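Local coordinates for protein biofilm growth-associated repressor (PDB 3PQK) that represses transcription of its own operon by binding a palindromic AT-rich sequence that spans the -10 region of the blh promoter, at residues K18-P23 and S63-T68; G40-Q45 and I75-T80. All coordinates share one frame; numbering follows the deposited sequence.

Contact 1: K18-P23 and S63-T68; sequences KTLSHP and SGIVET
S63, at the C-terminal end of helix 52-62, meets T19 near the end of the N-terminal helix 3-20. The T19 methyl CG2 stands 3.3 Å from S63 OG and 3.6 Å from S63 CB, so the serine is touched by a methyl group and not by the threonine hydroxyl. Torsion explains the choice: T19 CG2 lies anti to the backbone N, which swings OG1 back beside its own helix (chi1 -58°), where it bonds to the carbonyl O of N15. S63 OG likewise turns back to the carbonyl O of V59. Each hydroxyl thus closes on the preceding turn of its own helix instead of bonding the other. At G64 the phi angle turns positive (77°), and two bonds back into the last turn make a Schellman motif that ends helix 52-62 and redirects the chain. I65 then points back toward helix 3-20. Its CD1, at the end of an extended CG1 branch, is shared by two residues: it lies 3.7 Å from T19 CG2 and 3.9 Å from L20 CD2, the L20 and I65 side chains crossing at a slant. From V66 the chain runs on as strand 66-69, the first strand of the wing in this winged-helix fold. I65 also packs on V29 of helix 23-33, L60 of helix 52-62 and A84 of helix 84-96. L20 touches L87 and L91 of helix 84-96 and L17 of the second subunit, which puts the contact between the start of the wing and the subunit-facing end of helix 3-20.

Contact 2: G40-Q45 and I75-T80; sequences GELEQQ and IFYRLT
The first helix of the predicted helix-turn-helix motif, 39-46, faces the second wing strand, 76-79, through two side-chain pairs, L42 with Y77 and E41 with F76. The CD1 methyl of L42 meets the tyrosine ring at CD2 of Y77, 4.2 Å away, on an oblique line that is neither over the face nor at the edge. The CA-CB bonds of both residues are directed at the other segment, which brings their ends together although the CA atoms of L42 and Y77 are 9.0 Å apart. The pair sits at the border of the winged-helix core, L42 buried and Y77 partly exposed: each also touches L57 of helix 52-62, the second helix of the motif, and Y77 continues onto V66 and T68 of the neighbouring strand. Strand 76-79 pairs antiparallel with 66-69 to form the wing, and the Y77 backbone makes a further bond to F37, tying the strand to the loop before helix 39-46. Beside this pair, E41 stretches its chain beyond CG (chi2 174°) and brings OE1 to the edge of the F76 ring, near the ring plane, 4.0 Å from CE1. The carboxylate and ring planes are turned 41° apart. An oxygen at a ring's rim meets the weakly positive C-H border, a mild attraction at most over this distance; the stronger partner of E41 OE1 is the backbone N of S38, to which it is hydrogen-bonded.

In the fold
Contact 1 joins helix 3-20 to the turn that leads into strand 66-69, while contact 2 joins helix 39-46 to strand 76-79 itself; their centres are about 13 Å apart. The wing couples them directly: T80 N and OG1 bond to I65 O, the latter weakly, and T80 OG1 also bonds to G64 O, while T68 CG2 packs on the Y77 ring. Contact 1 lies deeper, its centre about 5 Å from that of the chain, against about 10 Å for contact 2. Each sets an apolar pair beside one with a polar member, S63 or E41. Contact 1 is methyl packing bordering the second subunit; contact 2 has a ring in each pair and lies against the first helix of the predicted helix-turn-helix.

Contact 1: K18-P23 and S63-T68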
ATOM      1  N   LYS B  18       5.444   3.950   2.426  1.00 24.36           N
ATOM      2  CA  LYS B  18       6.440   4.035   3.514  1.00 25.53           C
ATOM      3  C   LYS B  18       5.726   4.513   4.785  1.00 30.80           C
ATOM      4  O   LYS B  18       5.900   3.916   5.848  1.00 31.10           O
ATOM      5  CB  LYS B  18       7.569   5.025   3.171  1.00 27.80           C
ATOM      6  CG  LYS B  18       8.606   4.462   2.225  1.00 49.23           C
ATOM      7  CD  LYS B  18       9.510   5.553   1.663  1.00 61.64           C
ATOM      8  CE  LYS B  18      10.349   5.059   0.507  1.00 63.65           C
ATOM      9  NZ  LYS B  18      11.175   6.154  -0.069  1.00 73.24           N
ATOM     10  N   THR B  19       4.877   5.556   4.657  1.00 28.25           N
ATOM     11  CA  THR B  19       4.122   6.116   5.770  1.00 28.11           C
ATOM     12  C   THR B  19       3.220   5.070   6.411  1.00 33.34           C
ATOM     13  O   THR B  19       3.223   4.931   7.636  1.00 34.84           O
ATOM     14  CB  THR B  19       3.310   7.323   5.320  1.00 35.36           C
ATOM     15  OG1 THR B  19       4.203   8.294   4.772  1.00 35.39           O
ATOM     16  CG2 THR B  19       2.479   7.920   6.466  1.00 35.55           C
ATOM     17  N   LEU B  20       2.461   4.330   5.588  1.00 27.19           N
ATOM     18  CA  LEU B  20       1.523   3.330   6.097  1.00 26.11           C
ATOM     19  C   LEU B  20       2.205   2.037   6.570  1.00 28.82           C
ATOM     20  O   LEU B  20       1.541   1.201   7.174  1.00 28.69           O
ATOM     21  CB  LEU B  20       0.435   3.025   5.055  1.00 25.59           C
ATOM     22  CG  LEU B  20      -0.459   4.185   4.628  1.00 29.84           C
ATOM     23  CD1 LEU B  20      -1.312   3.788   3.484  1.00 28.11           C
ATOM     24  CD2 LEU B  20      -1.348   4.681   5.788  1.00 32.88           C
ATOM     25  N   SER B  21       3.514   1.884   6.307  1.00 23.86           N
ATOM     26  CA  SER B  21       4.347   0.724   6.678  1.00 24.69           C
ATOM     27  C   SER B  21       4.679   0.608   8.198  1.00 31.37           C
ATOM     28  O   SER B  21       5.828   0.304   8.552  1.00 30.09           O
ATOM     29  CB  SER B  21       5.648   0.738   5.875  1.00 26.19           C
ATOM     30  OG  SER B  21       5.412   0.176   4.603  1.00 41.86           O
ATOM     31  N   HIS B  22       3.682   0.827   9.080  1.00 29.70           N
ATOM     32  CA  HIS B  22       3.844   0.685  10.528  1.00 30.73           C
ATOM     33  C   HIS B  22       2.603  -0.005  11.022  1.00 31.21           C
ATOM     34  O   HIS B  22       1.516   0.489  10.756  1.00 30.12           O
ATOM     35  CB  HIS B  22       4.064   2.038  11.233  1.00 33.98           C
ATOM     36  CG  HIS B  22       4.455   1.947  12.684  1.00 39.42           C
ATOM     37  ND1 HIS B  22       3.727   1.188  13.595  1.00 42.17           N
ATOM     38  CD2 HIS B  22       5.460   2.567  13.345  1.00 43.09           C
ATOM     39  CE1 HIS B  22       4.339   1.330  14.759  1.00 42.01           C
ATOM     40  NE2 HIS B  22       5.376   2.164  14.665  1.00 43.01           N
ATOM     41  N   PRO B  23       2.719  -1.176  11.697  1.00 29.79           N
ATOM     42  CA  PRO B  23       1.508  -1.890  12.172  1.00 28.04           C
ATOM     43  C   PRO B  23       0.524  -1.057  12.982  1.00 30.41           C
ATOM     44  O   PRO B  23      -0.685  -1.198  12.793  1.00 29.80           O
ATOM     45  CB  PRO B  23       2.083  -3.065  12.984  1.00 29.93           C
ATOM     46  CG  PRO B  23       3.506  -2.669  13.311  1.00 35.13           C
ATOM     47  CD  PRO B  23       3.949  -1.904  12.093  1.00 31.47           C
ATOM     48  N   SER B  63       1.306  13.435   7.854  1.00 27.85           N
ATOM     49  CA  SER B  63       1.190  12.878   6.514  1.00 26.28           C
ATOM     50  C   SER B  63      -0.100  13.251   5.781  1.00 28.56           C
ATOM     51  O   SER B  63      -0.233  12.956   4.600  1.00 29.19           O
ATOM     52  CB  SER B  63       1.411  11.373   6.549  1.00 29.05           C
ATOM     53  OG  SER B  63       2.573  11.103   7.322  1.00 31.69           O
ATOM     54  N   GLY B  64      -1.024  13.918   6.460  1.00 23.75           N
ATOM     55  CA  GLY B  64      -2.290  14.340   5.851  1.00 22.62           C
ATOM     56  C   GLY B  64      -3.317  13.234   5.697  1.00 28.32           C
ATOM     57  O   GLY B  64      -4.287  13.384   4.949  1.00 29.76           O
ATOM     58  N   ILE B  65      -3.135  12.130   6.426  1.00 24.27           N
ATOM     59  CA  ILE B  65      -3.995  10.936   6.318  1.00 23.58           C
ATOM     60  C   ILE B  65      -5.142  10.988   7.336  1.00 26.80           C
ATOM     61  O   ILE B  65      -6.253  10.526   7.063  1.00 28.36           O
ATOM     62  CB  ILE B  65      -3.111   9.645   6.442  1.00 26.22           C
ATOM     63  CG1 ILE B  65      -2.118   9.544   5.237  1.00 26.64           C
ATOM     64  CG2 ILE B  65      -3.972   8.358   6.522  1.00 28.67           C
ATOM     65  CD1 ILE B  65      -0.987   8.519   5.441  1.00 33.03           C
ATOM     66  N   VAL B  66      -4.857  11.548   8.514  1.00 21.10           N
ATOM     67  CA  VAL B  66      -5.811  11.695   9.587  1.00 20.56           C
ATOM     68  C   VAL B  66      -5.851  13.191   9.971  1.00 26.40           C
ATOM     69  O   VAL B  66      -4.860  13.901   9.832  1.00 23.94           O
ATOM     70  CB  VAL B  66      -5.427  10.764  10.782  1.00 23.95           C
ATOM     71  CG1 VAL B  66      -6.236  11.082  12.042  1.00 23.91           C
ATOM     72  CG2 VAL B  66      -5.586   9.290  10.399  1.00 22.54           C
ATOM     73  N   GLU B  67      -6.993  13.640  10.460  1.00 24.95           N
ATOM     74  CA  GLU B  67      -7.200  14.991  10.965  1.00 25.08           C
ATOM     75  C   GLU B  67      -8.070  14.931  12.238  1.00 29.94           C
ATOM     76  O   GLU B  67      -8.647  13.881  12.548  1.00 28.58           O
ATOM     77  CB  GLU B  67      -7.838  15.879   9.892  1.00 25.87           C
ATOM     78  CG  GLU B  67      -9.186  15.401   9.373  1.00 34.82           C
ATOM     79  CD  GLU B  67      -9.819  16.356   8.381  1.00 55.37           C
ATOM     80  OE1 GLU B  67      -9.280  17.471   8.205  1.00 42.55           O
ATOM     81  OE2 GLU B  67     -10.849  15.991   7.772  1.00 60.11           O
ATOM     82  N   THR B  68      -8.191  16.052  12.937  1.00 26.52           N
ATOM     83  CA  THR B  68      -9.005  16.127  14.141  1.00 27.65           C
ATOM     84  C   THR B  68     -10.287  16.911  13.902  1.00 34.00           C
ATOM     85  O   THR B  68     -10.384  17.737  12.976  1.00 32.89           O
ATOM     86  CB  THR B  68      -8.202  16.653  15.353  1.00 34.88           C
ATOM     87  OG1 THR B  68      -7.817  18.012  15.114  1.00 32.81           O
ATOM     88  CG2 THR B  68      -6.996  15.778  15.701  1.00 33.56           C
TER

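Contact 2: G40-Q45 and I75-T80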
ATOM      1  N   GLY B  40      -8.935   7.992  23.591  1.00 28.41           N
ATOM      2  CA  GLY B  40      -9.298   6.962  24.562  1.00 26.56           C
ATOM      3  C   GLY B  40      -9.943   5.761  23.914  1.00 27.36           C
ATOM      4  O   GLY B  40      -9.611   4.633  24.250  1.00 27.29           O
ATOM      5  N   GLU B  41     -10.859   5.996  22.957  1.00 24.01           N
ATOM      6  CA  GLU B  41     -11.537   4.961  22.196  1.00 22.98           C
ATOM      7  C   GLU B  41     -10.557   4.203  21.302  1.00 30.35           C
ATOM      8  O   GLU B  41     -10.677   2.974  21.147  1.00 28.88           O
ATOM      9  CB  GLU B  41     -12.640   5.572  21.345  1.00 24.21           C
ATOM     10  CG  GLU B  41     -13.708   6.215  22.199  1.00 29.01           C
ATOM     11  CD  GLU B  41     -14.797   6.974  21.478  1.00 37.72           C
ATOM     12  OE1 GLU B  41     -14.533   7.600  20.430  1.00 32.42           O
ATOM     13  OE2 GLU B  41     -15.939   6.946  21.980  1.00 30.78           O
ATOM     14  N   LEU B  42      -9.582   4.929  20.704  1.00 27.30           N
ATOM     15  CA  LEU B  42      -8.572   4.290  19.854  1.00 25.57           C
ATOM     16  C   LEU B  42      -7.694   3.370  20.694  1.00 31.57           C
ATOM     17  O   LEU B  42      -7.443   2.240  20.296  1.00 31.45           O
ATOM     18  CB  LEU B  42      -7.737   5.344  19.069  1.00 23.73           C
ATOM     19  CG  LEU B  42      -8.513   6.057  17.959  1.00 26.19           C
ATOM     20  CD1 LEU B  42      -7.836   7.315  17.530  1.00 26.18           C
ATOM     21  CD2 LEU B  42      -8.873   5.128  16.804  1.00 26.21           C
ATOM     22  N   GLU B  43      -7.280   3.839  21.875  1.00 32.72           N
ATOM     23  CA  GLU B  43      -6.430   3.094  22.806  1.00 34.79           C
ATOM     24  C   GLU B  43      -7.072   1.777  23.220  1.00 43.36           C
ATOM     25  O   GLU B  43      -6.389   0.759  23.250  1.00 43.49           O
ATOM     26  CB  GLU B  43      -6.091   3.952  24.034  1.00 36.21           C
ATOM     27  CG  GLU B  43      -5.413   3.204  25.178  1.00 45.92           C
ATOM     28  CD  GLU B  43      -5.097   4.050  26.395  1.00 77.46           C
ATOM     29  OE1 GLU B  43      -3.939   4.513  26.511  1.00 73.62           O
ATOM     30  OE2 GLU B  43      -6.008   4.254  27.232  1.00 84.23           O
ATOM     31  N   GLN B  44      -8.377   1.800  23.533  1.00 42.67           N
ATOM     32  CA  GLN B  44      -9.130   0.616  23.954  1.00 43.09           C
ATOM     33  C   GLN B  44      -9.338  -0.381  22.838  1.00 47.53           C
ATOM     34  O   GLN B  44      -9.112  -1.571  23.050  1.00 48.19           O
ATOM     35  CB  GLN B  44     -10.476   1.005  24.591  1.00 44.93           C
ATOM     36  CG  GLN B  44     -10.341   1.796  25.898  1.00 66.91           C
ATOM     37  CD  GLN B  44      -9.614   1.032  26.979  1.00 85.10           C
ATOM     38  OE1 GLN B  44     -10.048  -0.044  27.414  1.00 80.60           O
ATOM     39  NE2 GLN B  44      -8.479   1.564  27.414  1.00 74.87           N
ATOM     40  N   GLN B  45      -9.767   0.088  21.653  1.00 43.32           N
ATOM     41  CA  GLN B  45     -10.027  -0.772  20.494  1.00 42.80           C
ATOM     42  C   GLN B  45      -8.772  -1.455  19.880  1.00 46.34           C
ATOM     43  O   GLN B  45      -8.883  -2.546  19.325  1.00 45.31           O
ATOM     44  CB  GLN B  45     -10.774   0.022  19.415  1.00 44.14           C
ATOM     45  CG  GLN B  45     -11.621  -0.853  18.491  1.00 65.78           C
ATOM     46  CD  GLN B  45     -12.549  -0.062  17.592  1.00 94.27           C
ATOM     47  OE1 GLN B  45     -13.060   1.010  17.947  1.00 90.57           O
ATOM     48  NE2 GLN B  45     -12.810  -0.590  16.402  1.00 90.50           N
ATOM     49  N   ILE B  75     -12.172  15.840  21.432  1.00 25.80           N
ATOM     50  CA  ILE B  75     -11.328  15.772  20.225  1.00 26.82           C
ATOM     51  C   ILE B  75     -11.522  14.376  19.540  1.00 27.28           C
ATOM     52  O   ILE B  75     -11.184  13.363  20.140  1.00 26.26           O
ATOM     53  CB  ILE B  75      -9.817  16.023  20.557  1.00 30.66           C
ATOM     54  CG1 ILE B  75      -9.576  17.427  21.170  1.00 32.54           C
ATOM     55  CG2 ILE B  75      -8.916  15.801  19.310  1.00 31.78           C
ATOM     56  CD1 ILE B  75      -8.431  17.443  22.247  1.00 42.43           C
ATOM     57  N   PHE B  76     -12.046  14.346  18.307  1.00 22.89           N
ATOM     58  CA  PHE B  76     -12.197  13.105  17.531  1.00 23.39           C
ATOM     59  C   PHE B  76     -11.243  13.101  16.352  1.00 29.48           C
ATOM     60  O   PHE B  76     -11.124  14.110  15.642  1.00 28.85           O
ATOM     61  CB  PHE B  76     -13.625  12.929  16.974  1.00 25.60           C
ATOM     62  CG  PHE B  76     -14.668  12.747  18.045  1.00 28.53           C
ATOM     63  CD1 PHE B  76     -14.798  11.532  18.711  1.00 30.71           C
ATOM     64  CD2 PHE B  76     -15.493  13.802  18.421  1.00 32.84           C
ATOM     65  CE1 PHE B  76     -15.723  11.378  19.742  1.00 31.44           C
ATOM     66  CE2 PHE B  76     -16.440  13.641  19.439  1.00 35.60           C
ATOM     67  CZ  PHE B  76     -16.561  12.423  20.078  1.00 32.28           C
ATOM     68  N   TYR B  77     -10.636  11.948  16.099  1.00 25.37           N
ATOM     69  CA  TYR B  77      -9.773  11.748  14.938  1.00 24.79           C
ATOM     70  C   TYR B  77     -10.620  11.106  13.871  1.00 28.24           C
ATOM     71  O   TYR B  77     -11.553  10.382  14.177  1.00 27.43           O
ATOM     72  CB  TYR B  77      -8.587  10.864  15.291  1.00 26.17           C
ATOM     73  CG  TYR B  77      -7.622  11.513  16.263  1.00 29.90           C
ATOM     74  CD1 TYR B  77      -6.444  12.106  15.816  1.00 31.62           C
ATOM     75  CD2 TYR B  77      -7.851  11.471  17.634  1.00 32.00           C
ATOM     76  CE1 TYR B  77      -5.524  12.650  16.708  1.00 33.47           C
ATOM     77  CE2 TYR B  77      -6.942  12.025  18.539  1.00 33.92           C
ATOM     78  CZ  TYR B  77      -5.785  12.624  18.068  1.00 43.06           C
ATOM     79  OH  TYR B  77      -4.871  13.154  18.947  1.00 49.05           O
ATOM     80  N   ARG B  78     -10.315  11.394  12.626  1.00 22.72           N
ATOM     81  CA  ARG B  78     -11.018  10.914  11.461  1.00 23.40           C
ATOM     82  C   ARG B  78     -10.030  10.918  10.302  1.00 27.49           C
ATOM     83  O   ARG B  78      -9.045  11.662  10.326  1.00 24.30           O
ATOM     84  CB  ARG B  78     -12.206  11.839  11.120  1.00 24.91           C
ATOM     85  CG  ARG B  78     -11.853  13.330  10.944  1.00 37.66           C
ATOM     86  CD  ARG B  78     -13.019  14.169  10.438  1.00 43.64           C
ATOM     87  NE  ARG B  78     -13.125  14.130   8.979  1.00 60.33           N
ATOM     88  CZ  ARG B  78     -14.231  14.396   8.287  1.00 82.72           C
ATOM     89  NH1 ARG B  78     -15.359  14.712   8.917  1.00 68.24           N
ATOM     90  NH2 ARG B  78     -14.223  14.329   6.961  1.00 73.57           N
ATOM     91  N   LEU B  79     -10.329  10.128   9.288  1.00 25.28           N
ATOM     92  CA  LEU B  79      -9.548  10.074   8.082  1.00 26.39           C
ATOM     93  C   LEU B  79      -9.784  11.352   7.287  1.00 33.22           C
ATOM     94  O   LEU B  79     -10.879  11.924   7.332  1.00 35.18           O
ATOM     95  CB  LEU B  79     -10.026   8.889   7.229  1.00 26.07           C
ATOM     96  CG  LEU B  79      -9.662   7.497   7.719  1.00 29.29           C
ATOM     97  CD1 LEU B  79     -10.304   6.450   6.818  1.00 29.03           C
ATOM     98  CD2 LEU B  79      -8.139   7.303   7.760  1.00 26.63           C
ATOM     99  N   THR B  80      -8.799  11.775   6.508  1.00 30.60           N
ATOM    100  CA  THR B  80      -9.052  12.932   5.640  1.00 30.96           C
ATOM    101  C   THR B  80      -9.820  12.430   4.404  1.00 36.89           C
ATOM    102  O   THR B  80     -10.024  11.218   4.256  1.00 33.78           O
ATOM    103  CB  THR B  80      -7.774  13.690   5.314  1.00 35.77           C
ATOM    104  OG1 THR B  80      -6.871  12.828   4.639  1.00 38.99           O
ATOM    105  CG2 THR B  80      -7.122  14.273   6.543  1.00 31.49           C
TER